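Local structure of DegV family protein (Streptococcus agalactiae, 3LUP) at residues Q44-L48 / D49-D53; E140-D143 / F144-V148; L176-G179 / S180-I183. The protein probably binds long-chain fatty acids, here elaidic acid, and may take part in lipid transport or fatty acid metabolism. All blocks are in the same frame, centred on the assembly; numbering follows the deposited sequence.

Contact 1 of 3, residues Q44-L48 / D49-D53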
loop_
_atom_site.group_PDB
_atom_site.type_symbol
_atom_site.label_atom_id
_atom_site.label_comp_id
_atom_site.label_asym_id
_atom_site.label_seq_id
_atom_site.Cartn_x
_atom_site.Cartn_y
_atom_site.Cartn_z
ATOM N N GLN A 44 -12.456 12.855 7.301
ATOM C CA GLN A 44 -13.708 13.114 8.015
ATOM C C GLN A 44 -13.453 13.864 9.322
ATOM O O GLN A 44 -14.114 14.857 9.640
ATOM C CB GLN A 44 -14.409 11.790 8.319
ATOM C CG GLN A 44 -15.488 11.870 9.402
ATOM C CD GLN A 44 -16.424 10.662 9.420
ATOM O OE1 GLN A 44 -16.001 9.513 9.245
ATOM N NE2 GLN A 44 -17.712 10.925 9.634
ATOM N N ASN A 45 -12.435 13.390 10.031
ATOM C CA ASN A 45 -12.290 13.549 11.460
ATOM C C ASN A 45 -10.881 14.023 11.781
ATOM O O ASN A 45 -10.571 14.385 12.919
ATOM C CB ASN A 45 -12.503 12.156 12.058
ATOM C CG ASN A 45 -12.716 12.171 13.550
ATOM O OD1 ASN A 45 -12.541 11.143 14.210
ATOM N ND2 ASN A 45 -13.098 13.329 14.095
ATOM N N LEU A 46 -10.031 14.008 10.758
ATOM C CA LEU A 46 -8.599 14.218 10.908
ATOM C C LEU A 46 -7.963 14.565 9.566
ATOM O O LEU A 46 -8.068 13.801 8.599
ATOM C CB LEU A 46 -7.944 12.954 11.478
ATOM C CG LEU A 46 -6.414 12.925 11.570
ATOM C CD1 LEU A 46 -5.926 13.481 12.892
ATOM C CD2 LEU A 46 -5.899 11.524 11.383
ATOM N N THR A 47 -7.311 15.724 9.513
ATOM C CA THR A 47 -6.507 16.104 8.345
ATOM C C THR A 47 -5.075 15.581 8.499
ATOM O O THR A 47 -4.662 15.197 9.606
ATOM C CB THR A 47 -6.459 17.639 8.118
ATOM O OG1 THR A 47 -5.540 18.243 9.040
ATOM C CG2 THR A 47 -7.844 18.258 8.257
ATOM N N LEU A 48 -4.314 15.577 7.399
ATOM C CA LEU A 48 -2.925 15.128 7.464
ATOM C C LEU A 48 -2.078 16.040 8.363
ATOM O O LEU A 48 -1.189 15.551 9.063
ATOM C CB LEU A 48 -2.291 14.930 6.069
ATOM C CG LEU A 48 -0.957 14.133 6.057
ATOM C CD1 LEU A 48 -1.135 12.627 6.379
ATOM C CD2 LEU A 48 -0.118 14.307 4.787
ATOM N N ASP A 49 -2.376 17.343 8.381
ATOM C CA ASP A 49 -1.617 18.281 9.216
ATOM C C ASP A 49 -1.919 18.113 10.693
ATOM O O ASP A 49 -1.019 18.209 11.528
ATOM C CB ASP A 49 -1.821 19.723 8.768
ATOM C CG ASP A 49 -0.740 20.183 7.807
ATOM O OD1 ASP A 49 0.389 20.511 8.266
ATOM O OD2 ASP A 49 -1.019 20.213 6.589
ATOM N N GLN A 50 -3.182 17.841 11.012
ATOM C CA GLN A 50 -3.585 17.575 12.393
ATOM C C GLN A 50 -2.930 16.289 12.866
ATOM O O GLN A 50 -2.541 16.187 14.039
ATOM C CB GLN A 50 -5.104 17.436 12.526
ATOM C CG GLN A 50 -5.885 18.736 12.724
ATOM C CD GLN A 50 -7.392 18.487 12.883
ATOM O OE1 GLN A 50 -7.859 17.357 12.763
ATOM N NE2 GLN A 50 -8.145 19.542 13.152
ATOM N N TYR A 51 -2.815 15.325 11.941
ATOM C CA TYR A 51 -2.243 14.021 12.233
ATOM C C TYR A 51 -0.833 14.119 12.755
ATOM O O TYR A 51 -0.515 13.541 13.795
ATOM C CB TYR A 51 -2.213 13.113 11.007
ATOM C CG TYR A 51 -1.416 11.863 11.302
ATOM C CD1 TYR A 51 -1.990 10.797 11.987
ATOM C CD2 TYR A 51 -0.070 11.772 10.958
ATOM C CE1 TYR A 51 -1.269 9.663 12.293
ATOM C CE2 TYR A 51 0.665 10.641 11.254
ATOM C CZ TYR A 51 0.058 9.584 11.917
ATOM O OH TYR A 51 0.792 8.456 12.218
ATOM N N TYR A 52 0.016 14.822 12.008
ATOM C CA TYR A 52 1.422 14.980 12.380
ATOM C C TYR A 52 1.610 15.804 13.647
ATOM O O TYR A 52 2.511 15.534 14.442
ATOM C CB TYR A 52 2.222 15.569 11.220
ATOM C CG TYR A 52 2.583 14.546 10.176
ATOM C CD1 TYR A 52 3.594 13.605 10.411
ATOM C CD2 TYR A 52 1.928 14.519 8.950
ATOM C CE1 TYR A 52 3.936 12.644 9.448
ATOM C CE2 TYR A 52 2.262 13.577 7.972
ATOM C CZ TYR A 52 3.261 12.634 8.230
ATOM O OH TYR A 52 3.584 11.702 7.265
ATOM N N ASP A 53 0.748 16.800 13.827
ATOM C CA ASP A 53 0.693 17.556 15.071
ATOM C C ASP A 53 0.346 16.658 16.247
ATOM O O ASP A 53 0.986 16.743 17.301
ATOM C CB ASP A 53 -0.326 18.680 14.973
ATOM C CG ASP A 53 0.222 19.893 14.273
ATOM O OD1 ASP A 53 1.462 20.094 14.286
ATOM O OD2 ASP A 53 -0.598 20.646 13.715
#
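T47 is the N-cap of helix 48-57: its OG1 accepts the backbone N-H of Q50 at 3.1 Å, serving an amide at the helix start that has no preceding helical turn to draw on. A chi1 of 78° turns the hydroxyl in over the opening turn, and the bond runs fairly straight, 164° at the hydrogen. The main-chain ladder begins on the same residue. T47 O takes the N-H of Y51 at 3.0 Å, and L48 O takes that of Y52 at 3.3 Å.

L46, just before the cap, and Y51 form a hydrophobic staple across it. L46 CD2 comes in at the edge of the phenol ring, 4.0 Å from Y51 CD1. One step on, L48 and Y52 lie alongside each other, pointing the same way, with L48 CG 3.8 Å from Y52 CE2.

Further out, I33 of strand 33-34 touches both L46 and Y51, while A269 of helix 266-272 touches both tyrosines. D49 OD1 makes a salt bridge to R238. Y51 OH is hydrogen-bonded to T270 OG1, its side chain about 10 Å from the bound elaidic acid. Y51 CD2 sits over the centre of one face of the Y52 ring, 3.8 Å above that plane.

Contact 2 of 3, residues E140-D143 / F144-V148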
loop_
_atom_site.group_PDB
_atom_site.type_symbol
_atom_site.label_atom_id
_atom_site.label_comp_id
_atom_site.label_asym_id
_atom_site.label_seq_id
_atom_site.Cartn_x
_atom_site.Cartn_y
_atom_site.Cartn_z
ATOM N N GLU A 140 -11.379 -3.273 -21.381
ATOM C CA GLU A 140 -10.821 -3.906 -22.581
ATOM C C GLU A 140 -11.609 -5.160 -23.011
ATOM O O GLU A 140 -11.265 -5.807 -24.006
ATOM C CB GLU A 140 -9.316 -4.225 -22.381
ATOM N N GLY A 141 -12.660 -5.487 -22.256
ATOM C CA GLY A 141 -13.545 -6.615 -22.569
ATOM C C GLY A 141 -13.078 -7.963 -22.039
ATOM O O GLY A 141 -13.492 -9.014 -22.547
HETATM N N MSE A 142 -12.234 -7.931 -21.009
HETATM C CA MSE A 142 -11.600 -9.132 -20.469
HETATM C C MSE A 142 -12.513 -9.841 -19.453
HETATM O O MSE A 142 -13.205 -9.186 -18.668
HETATM C CB MSE A 142 -10.275 -8.735 -19.818
HETATM C CG MSE A 142 -9.103 -9.698 -20.004
HETATM SE SE MSE A 142 -7.498 -9.128 -18.974
HETATM C CE MSE A 142 -7.039 -7.530 -20.010
ATOM N N ASP A 143 -12.518 -11.176 -19.490
ATOM C CA ASP A 143 -13.311 -11.996 -18.565
ATOM C C ASP A 143 -12.758 -11.907 -17.156
ATOM O O ASP A 143 -11.546 -11.755 -16.962
ATOM C CB ASP A 143 -13.336 -13.474 -18.983
ATOM C CG ASP A 143 -14.301 -13.751 -20.122
ATOM O OD1 ASP A 143 -15.391 -13.131 -20.160
ATOM O OD2 ASP A 143 -13.974 -14.600 -20.985
ATOM N N PHE A 144 -13.661 -12.029 -16.186
ATOM C CA PHE A 144 -13.323 -11.922 -14.785
ATOM C C PHE A 144 -12.139 -12.800 -14.391
ATOM O O PHE A 144 -11.203 -12.300 -13.768
ATOM C CB PHE A 144 -14.533 -12.216 -13.908
ATOM C CG PHE A 144 -14.305 -11.906 -12.468
ATOM C CD1 PHE A 144 -14.265 -10.585 -12.028
ATOM C CD2 PHE A 144 -14.108 -12.929 -11.551
ATOM C CE1 PHE A 144 -14.037 -10.282 -10.693
ATOM C CE2 PHE A 144 -13.883 -12.643 -10.215
ATOM C CZ PHE A 144 -13.845 -11.305 -9.783
ATOM N N ASP A 145 -12.157 -14.081 -14.764
ATOM C CA ASP A 145 -11.039 -14.983 -14.412
ATOM C C ASP A 145 -9.702 -14.544 -14.998
ATOM O O ASP A 145 -8.663 -14.693 -14.356
ATOM C CB ASP A 145 -11.319 -16.428 -14.817
ATOM C CG ASP A 145 -12.386 -17.073 -13.964
ATOM O OD1 ASP A 145 -12.978 -16.374 -13.105
ATOM O OD2 ASP A 145 -12.633 -18.285 -14.163
ATOM N N VAL A 146 -9.754 -14.005 -16.213
ATOM C CA VAL A 146 -8.586 -13.483 -16.899
ATOM C C VAL A 146 -8.062 -12.206 -16.216
ATOM O O VAL A 146 -6.852 -12.045 -16.029
ATOM C CB VAL A 146 -8.881 -13.244 -18.405
ATOM C CG1 VAL A 146 -7.627 -12.803 -19.158
ATOM C CG2 VAL A 146 -9.443 -14.508 -19.039
ATOM N N ILE A 147 -8.959 -11.301 -15.842
ATOM C CA ILE A 147 -8.548 -10.102 -15.138
ATOM C C ILE A 147 -7.852 -10.515 -13.855
ATOM O O ILE A 147 -6.693 -10.169 -13.650
ATOM C CB ILE A 147 -9.734 -9.157 -14.873
ATOM C CG1 ILE A 147 -10.284 -8.647 -16.216
ATOM C CG2 ILE A 147 -9.310 -8.004 -13.966
ATOM C CD1 ILE A 147 -11.415 -7.649 -16.122
ATOM N N VAL A 148 -8.552 -11.294 -13.027
ATOM C CA VAL A 148 -8.029 -11.859 -11.762
ATOM C C VAL A 148 -6.651 -12.498 -11.945
ATOM O O VAL A 148 -5.750 -12.405 -11.087
ATOM C CB VAL A 148 -8.990 -12.945 -11.208
ATOM C CG1 VAL A 148 -8.397 -13.635 -9.991
ATOM C CG2 VAL A 148 -10.319 -12.350 -10.855
#
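M142, a selenomethionine, reaches across the start of helix 144-155 and makes its apolar contacts with V146 and I147. Its CG packs 3.5 Å from V146 CG1, and the extended chi2 (-175°) carries SE on past CG to 3.7 Å from the same methyl; the two side chains cross at about a right angle. Toward I147 the touching atom is CB, 3.6 Å from I147 CG1, and the two side chains run at a slant to one another. On the I147 side, CG1 lies beside the backbone N (chi1 -65°), and the extended chi2 carries CD1 on to 3.5 Å from M142 O. V146 CG2 also meets D143 CB, a looser contact at 4.0 Å.

The polar part is carried by the backbone. I147 N donates to D143 O at 2.9 Å, with 163° at the hydrogen and the donor nearly in line with the carbonyl. D143 occupies the N-cap position, but its carboxylate makes no capping bond, so the residue opens the helix through its carbonyl.

Outside the two segments, C137 of helix 124-138 touches both M142 and I147, putting the preceding helix against the same apolar patch. F144 turns the other way, to T114 and A116 of strand 114-116 and to the ring of H86, while V148 CG2 lies over one face of the F144 ring, offset toward its rim.

Just upstream, G141, with positive phi, ends helix 124-138 in a Schellman motif. Together the pieces make a short loop joining two helices beside the four-stranded parallel sheet, with M142 and I147, one residue before the cap and four after it, paired as a hydrophobic staple.

Contact 3 of 3, residues L176-G179 / S180-I183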
loop_
_atom_site.group_PDB
_atom_site.type_symbol
_atom_site.label_atom_id
_atom_site.label_comp_id
_atom_site.label_asym_id
_atom_site.label_seq_id
_atom_site.Cartn_x
_atom_site.Cartn_y
_atom_site.Cartn_z
ATOM N N LEU A 176 7.197 -4.834 11.131
ATOM C CA LEU A 176 8.506 -5.434 10.866
ATOM C C LEU A 176 8.557 -6.819 11.514
ATOM O O LEU A 176 8.357 -6.955 12.732
ATOM C CB LEU A 176 9.652 -4.555 11.390
ATOM C CG LEU A 176 11.063 -5.142 11.199
ATOM C CD1 LEU A 176 11.418 -5.340 9.724
ATOM C CD2 LEU A 176 12.120 -4.297 11.885
ATOM N N SER A 177 8.818 -7.841 10.701
ATOM C CA SER A 177 8.801 -9.221 11.188
ATOM C C SER A 177 10.033 -9.496 12.028
ATOM O O SER A 177 11.129 -9.038 11.675
ATOM C CB SER A 177 8.752 -10.203 10.026
ATOM O OG SER A 177 8.233 -9.566 8.874
ATOM N N ASN A 178 9.826 -10.249 13.122
ATOM C CA ASN A 178 10.844 -10.602 14.129
ATOM C C ASN A 178 11.536 -9.359 14.721
ATOM O O ASN A 178 12.643 -9.451 15.272
ATOM C CB ASN A 178 11.856 -11.627 13.568
ATOM C CG ASN A 178 12.699 -12.296 14.659
ATOM O OD1 ASN A 178 12.239 -12.493 15.783
ATOM N ND2 ASN A 178 13.941 -12.642 14.326
ATOM N N GLY A 179 10.848 -8.214 14.624
ATOM C CA GLY A 179 11.410 -6.888 14.914
ATOM C C GLY A 179 12.013 -6.713 16.293
ATOM O O GLY A 179 13.090 -6.148 16.434
ATOM N N SER A 180 11.326 -7.209 17.312
ATOM C CA SER A 180 11.800 -7.078 18.673
ATOM C C SER A 180 13.066 -7.909 18.927
ATOM O O SER A 180 13.848 -7.598 19.835
ATOM C CB SER A 180 10.689 -7.454 19.648
ATOM O OG SER A 180 10.160 -8.731 19.327
ATOM N N ALA A 181 13.269 -8.949 18.117
ATOM C CA ALA A 181 14.484 -9.770 18.200
ATOM C C ALA A 181 15.671 -9.174 17.441
ATOM O O ALA A 181 16.817 -9.387 17.815
ATOM C CB ALA A 181 14.209 -11.188 17.717
ATOM N N ILE A 182 15.392 -8.428 16.377
ATOM C CA ILE A 182 16.450 -7.876 15.523
ATOM C C ILE A 182 16.697 -6.360 15.686
ATOM O O ILE A 182 17.645 -5.826 15.100
ATOM C CB ILE A 182 16.219 -8.213 14.016
ATOM C CG1 ILE A 182 14.859 -7.693 13.540
ATOM C CG2 ILE A 182 16.357 -9.713 13.769
ATOM C CD1 ILE A 182 14.648 -7.782 12.045
ATOM N N ILE A 183 15.867 -5.683 16.481
ATOM C CA ILE A 183 15.929 -4.217 16.587
ATOM C C ILE A 183 17.291 -3.695 17.080
ATOM O O ILE A 183 17.834 -2.740 16.512
ATOM C CB ILE A 183 14.739 -3.622 17.400
ATOM C CG1 ILE A 183 14.829 -2.090 17.462
ATOM C CG2 ILE A 183 14.615 -4.268 18.789
ATOM C CD1 ILE A 183 13.720 -1.407 18.329
HETATM O O HOH W 1 10.298 -10.927 17.486
#
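N178 and A181 meet where the loop enters helix 179-186: the asparagine's carboxamide lies beside the alanine methyl, with CG 3.6 Å from A181 CB. A chi1 of -165° carries that amide forward along the first turn, and ND2 continues to I182 CG2 at 3.8 Å. The other end of the group, OD1, accepts from a water at 3.0 Å. That water is also hydrogen-bonded to S180 OG, 2.9 Å away, so it bridges the two side chains.

Residues L176 to G179 form a type II beta turn that runs straight into the helix, with N178 as both its third residue, at positive phi, and the helix N-cap. The side chain makes no capping bond. Instead, N178 O accepts two amides: I182 N at 3.1 Å, in the carbonyl plane, and A181 N at 3.0 Å, well above it.

I182 has CG1 wedged between its backbone N and carbonyl carbon (chi1 58°), bringing CG1 close to N178 O. From there the extended chi2 sends CD1 back to L176 CD2, 4.3 Å away. Outside the two segments, L176 also packs on L170 and V171 of helix 168-173, and I182 on V203 of strand 201-205. S177 OG is hydrogen-bonded to I201 O.

The three contacts follow one another along the chain without nesting or crossing, each ending a loop at the first turn of a helix. Contact 1 closes the run from strand 33-34 into helix 48-57 and sets that start against helix 266-272, from far along the chain. Contact 2 closes the short turn between helices 124-138 and 144-155, at the edge of the parallel sheet. Contact 3 brings helix 168-173 round into helix 179-186, beside outer strand 201-205 of the mixed sheet. Contact 2 lies across the chain's centre from both others, its centre about 39 Å from that of contact 1 and 40 Å from that of contact 3. Contacts 1 and 3 each have a side chain within about 10 Å of the bound elaidic acid (Y51 and L176).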